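PDB 5I97: conjugal transfer protein from Escherichia coli, which is a VirB8-type inner-membrane component of the pKM101 type IV secretion system and probably helps assemble the channel for conjugal DNA transfer. Local coordinates for residues Y37-H40 against R41-D45. Residues are numbered along the deposited sequence; the frame is centred on the assembly and turned at random.
Sequences YVIH and RESYD
Ile39 O accepts two hydrogen bonds from Ser43, the first residue past the helix to leave helical geometry. Ser43 OG lies 2.5 Å from Ile39 O, in the carbonyl plane on a lone pair, while Ser43 N, 3.2 Å from Ile39 O, stands above that plane. The hydroxyl is turned back beside its own backbone N (chi1 -57°), and serine suits the helix end because its short side chain can supply this second donor. In the same last turn, Arg41 N binds Tyr37 O at 2.9 Å and Glu42 N binds Val38 O at 2.8 Å. Tyr37 and Arg41 run side by side: arginine suits the place because its extended chain carries NH1 to 3.0 Å from Tyr37 OH, which lies in the guanidinium plane, although the N-H...O angle is a bent 141°. Arg41 CD rests obliquely against Tyr37 CE2 at 3.9 Å, with ring and guanidinium planes 52° apart. Tyr37 OH also hydrogen-bonds Ser60 OG, and Glu42, whose CG meets Val38 CG1, reaches Tyr156 with OE2. Val38 and Ile39 give branched hydrophobic surface to Ile92 and Val90 of strand 86-98. This is the C-terminal end of helix 27-42, packed against the antiparallel sheet of the NTF2-like VirB8 periplasmic domain.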
ATOM      1  N   TYR A  37      17.253   2.609  -8.073  1.00 24.29           N
ATOM      2  CA  TYR A  37      18.236   1.717  -7.509  1.00 24.35           C
ATOM      3  C   TYR A  37      18.012   1.584  -6.012  1.00 24.00           C
ATOM      4  O   TYR A  37      17.987   0.475  -5.489  1.00 23.80           O
ATOM      5  CB  TYR A  37      19.645   2.210  -7.812  1.00 24.95           C
ATOM      6  CG  TYR A  37      20.743   1.282  -7.364  1.00 25.14           C
ATOM      7  CD1 TYR A  37      21.200   0.262  -8.186  1.00 25.37           C
ATOM      8  CD2 TYR A  37      21.325   1.419  -6.109  1.00 25.17           C
ATOM      9  CE1 TYR A  37      22.216  -0.590  -7.778  1.00 25.63           C
ATOM     10  CE2 TYR A  37      22.341   0.579  -5.696  1.00 25.43           C
ATOM     11  CZ  TYR A  37      22.782  -0.426  -6.530  1.00 25.66           C
ATOM     12  OH  TYR A  37      23.787  -1.260  -6.110  1.00 25.99           O
ATOM     13  N   VAL A  38      17.856   2.715  -5.335  1.00 24.01           N
ATOM     14  CA  VAL A  38      17.623   2.717  -3.904  1.00 23.78           C
ATOM     15  C   VAL A  38      16.325   2.000  -3.568  1.00 23.24           C
ATOM     16  O   VAL A  38      16.257   1.234  -2.622  1.00 23.06           O
ATOM     17  CB  VAL A  38      17.580   4.144  -3.345  1.00 23.98           C
ATOM     18  CG1 VAL A  38      17.083   4.147  -1.891  1.00 23.75           C
ATOM     19  CG2 VAL A  38      18.940   4.800  -3.472  1.00 24.60           C
ATOM     20  N   ILE A  39      15.290   2.243  -4.351  1.00 23.06           N
ATOM     21  CA  ILE A  39      14.025   1.582  -4.112  1.00 22.63           C
ATOM     22  C   ILE A  39      14.140   0.066  -4.289  1.00 22.53           C
ATOM     23  O   ILE A  39      13.623  -0.693  -3.473  1.00 22.28           O
ATOM     24  CB  ILE A  39      12.940   2.159  -5.017  1.00 22.57           C
ATOM     25  CG1 ILE A  39      12.575   3.567  -4.543  1.00 22.66           C
ATOM     26  CG2 ILE A  39      11.698   1.304  -4.978  1.00 22.76           C
ATOM     27  CD1 ILE A  39      11.705   4.338  -5.507  1.00 22.78           C
ATOM     28  N   HIS A  40      14.834  -0.373  -5.340  1.00 22.82           N
ATOM     29  CA  HIS A  40      15.017  -1.794  -5.594  1.00 22.86           C
ATOM     30  C   HIS A  40      15.831  -2.450  -4.485  1.00 22.92           C
ATOM     31  O   HIS A  40      15.545  -3.573  -4.081  1.00 22.84           O
ATOM     32  CB  HIS A  40      15.734  -2.031  -6.924  1.00 23.27           C
ATOM     33  CG  HIS A  40      14.857  -1.957  -8.133  1.00 23.62           C
ATOM     34  ND1 HIS A  40      13.680  -2.665  -8.251  1.00 24.84           N
ATOM     35  CD2 HIS A  40      15.000  -1.275  -9.296  1.00 25.30           C
ATOM     36  CE1 HIS A  40      13.135  -2.417  -9.428  1.00 26.11           C
ATOM     37  NE2 HIS A  40      13.917  -1.577 -10.082  1.00 24.41           N
ATOM     38  N   ARG A  41      16.849  -1.744  -4.005  1.00 23.16           N
ATOM     39  CA  ARG A  41      17.815  -2.330  -3.087  1.00 23.38           C
ATOM     40  C   ARG A  41      17.387  -2.276  -1.622  1.00 23.17           C
ATOM     41  O   ARG A  41      17.639  -3.212  -0.872  1.00 23.26           O
ATOM     42  CB  ARG A  41      19.170  -1.648  -3.259  1.00 23.85           C
ATOM     43  CG  ARG A  41      20.215  -2.112  -2.292  1.00 24.18           C
ATOM     44  CD  ARG A  41      21.608  -1.861  -2.797  1.00 24.75           C
ATOM     45  NE  ARG A  41      22.599  -2.298  -1.822  1.00 25.13           N
ATOM     46  CZ  ARG A  41      23.890  -2.463  -2.075  1.00 25.71           C
ATOM     47  NH1 ARG A  41      24.371  -2.248  -3.293  1.00 25.97           N
ATOM     48  NH2 ARG A  41      24.702  -2.854  -1.110  1.00 26.09           N
ATOM     49  N   GLU A  42      16.719  -1.200  -1.225  1.00 22.97           N
ATOM     50  CA  GLU A  42      16.397  -0.995   0.181  1.00 22.89           C
ATOM     51  C   GLU A  42      14.992  -1.457   0.521  1.00 22.47           C
ATOM     52  O   GLU A  42      14.630  -1.538   1.687  1.00 22.43           O
ATOM     53  CB  GLU A  42      16.566   0.480   0.559  1.00 23.04           C
ATOM     54  CG  GLU A  42      17.970   0.998   0.337  1.00 23.54           C
ATOM     55  CD  GLU A  42      18.995   0.240   1.142  1.00 23.87           C
ATOM     56  OE1 GLU A  42      18.660  -0.210   2.256  1.00 23.81           O
ATOM     57  OE2 GLU A  42      20.131   0.068   0.648  1.00 24.26           O
ATOM     58  N   SER A  43      14.203  -1.763  -0.496  1.00 22.25           N
ATOM     59  CA  SER A  43      12.896  -2.340  -0.249  1.00 21.94           C
ATOM     60  C   SER A  43      13.024  -3.828  -0.007  1.00 22.02           C
ATOM     61  O   SER A  43      14.000  -4.458  -0.415  1.00 22.30           O
ATOM     62  CB  SER A  43      11.947  -2.118  -1.421  1.00 21.76           C
ATOM     63  OG  SER A  43      11.801  -0.754  -1.740  1.00 23.20           O
ATOM     64  N   TYR A  44      12.031  -4.385   0.666  1.00 21.86           N
ATOM     65  CA  TYR A  44      11.874  -5.824   0.705  1.00 21.98           C
ATOM     66  C   TYR A  44      10.417  -6.200   0.503  1.00 21.76           C
ATOM     67  O   TYR A  44       9.543  -5.864   1.309  1.00 21.59           O
ATOM     68  CB  TYR A  44      12.385  -6.432   2.005  1.00 22.22           C
ATOM     69  CG  TYR A  44      12.252  -7.932   1.964  1.00 22.45           C
ATOM     70  CD1 TYR A  44      13.180  -8.711   1.290  1.00 22.79           C
ATOM     71  CD2 TYR A  44      11.161  -8.567   2.547  1.00 22.41           C
ATOM     72  CE1 TYR A  44      13.044 -10.072   1.231  1.00 23.09           C
ATOM     73  CE2 TYR A  44      11.023  -9.925   2.491  1.00 22.71           C
ATOM     74  CZ  TYR A  44      11.960 -10.679   1.831  1.00 23.06           C
ATOM     75  OH  TYR A  44      11.820 -12.052   1.780  1.00 23.47           O
ATOM     76  N   ASP A  45      10.166  -6.904  -0.588  1.00 21.83           N
ATOM     77  CA  ASP A  45       8.859  -7.461  -0.848  1.00 21.76           C
ATOM     78  C   ASP A  45       9.051  -8.809  -1.517  1.00 22.10           C
ATOM     79  O   ASP A  45       9.604  -8.887  -2.621  1.00 22.27           O
ATOM     80  CB  ASP A  45       8.047  -6.501  -1.714  1.00 21.54           C
ATOM     81  CG  ASP A  45       6.661  -7.005  -2.000  1.00 28.28           C
ATOM     82  OD1 ASP A  45       6.134  -7.782  -1.189  1.00 34.08           O
ATOM     83  OD2 ASP A  45       6.076  -6.588  -3.017  1.00 34.13           O
TER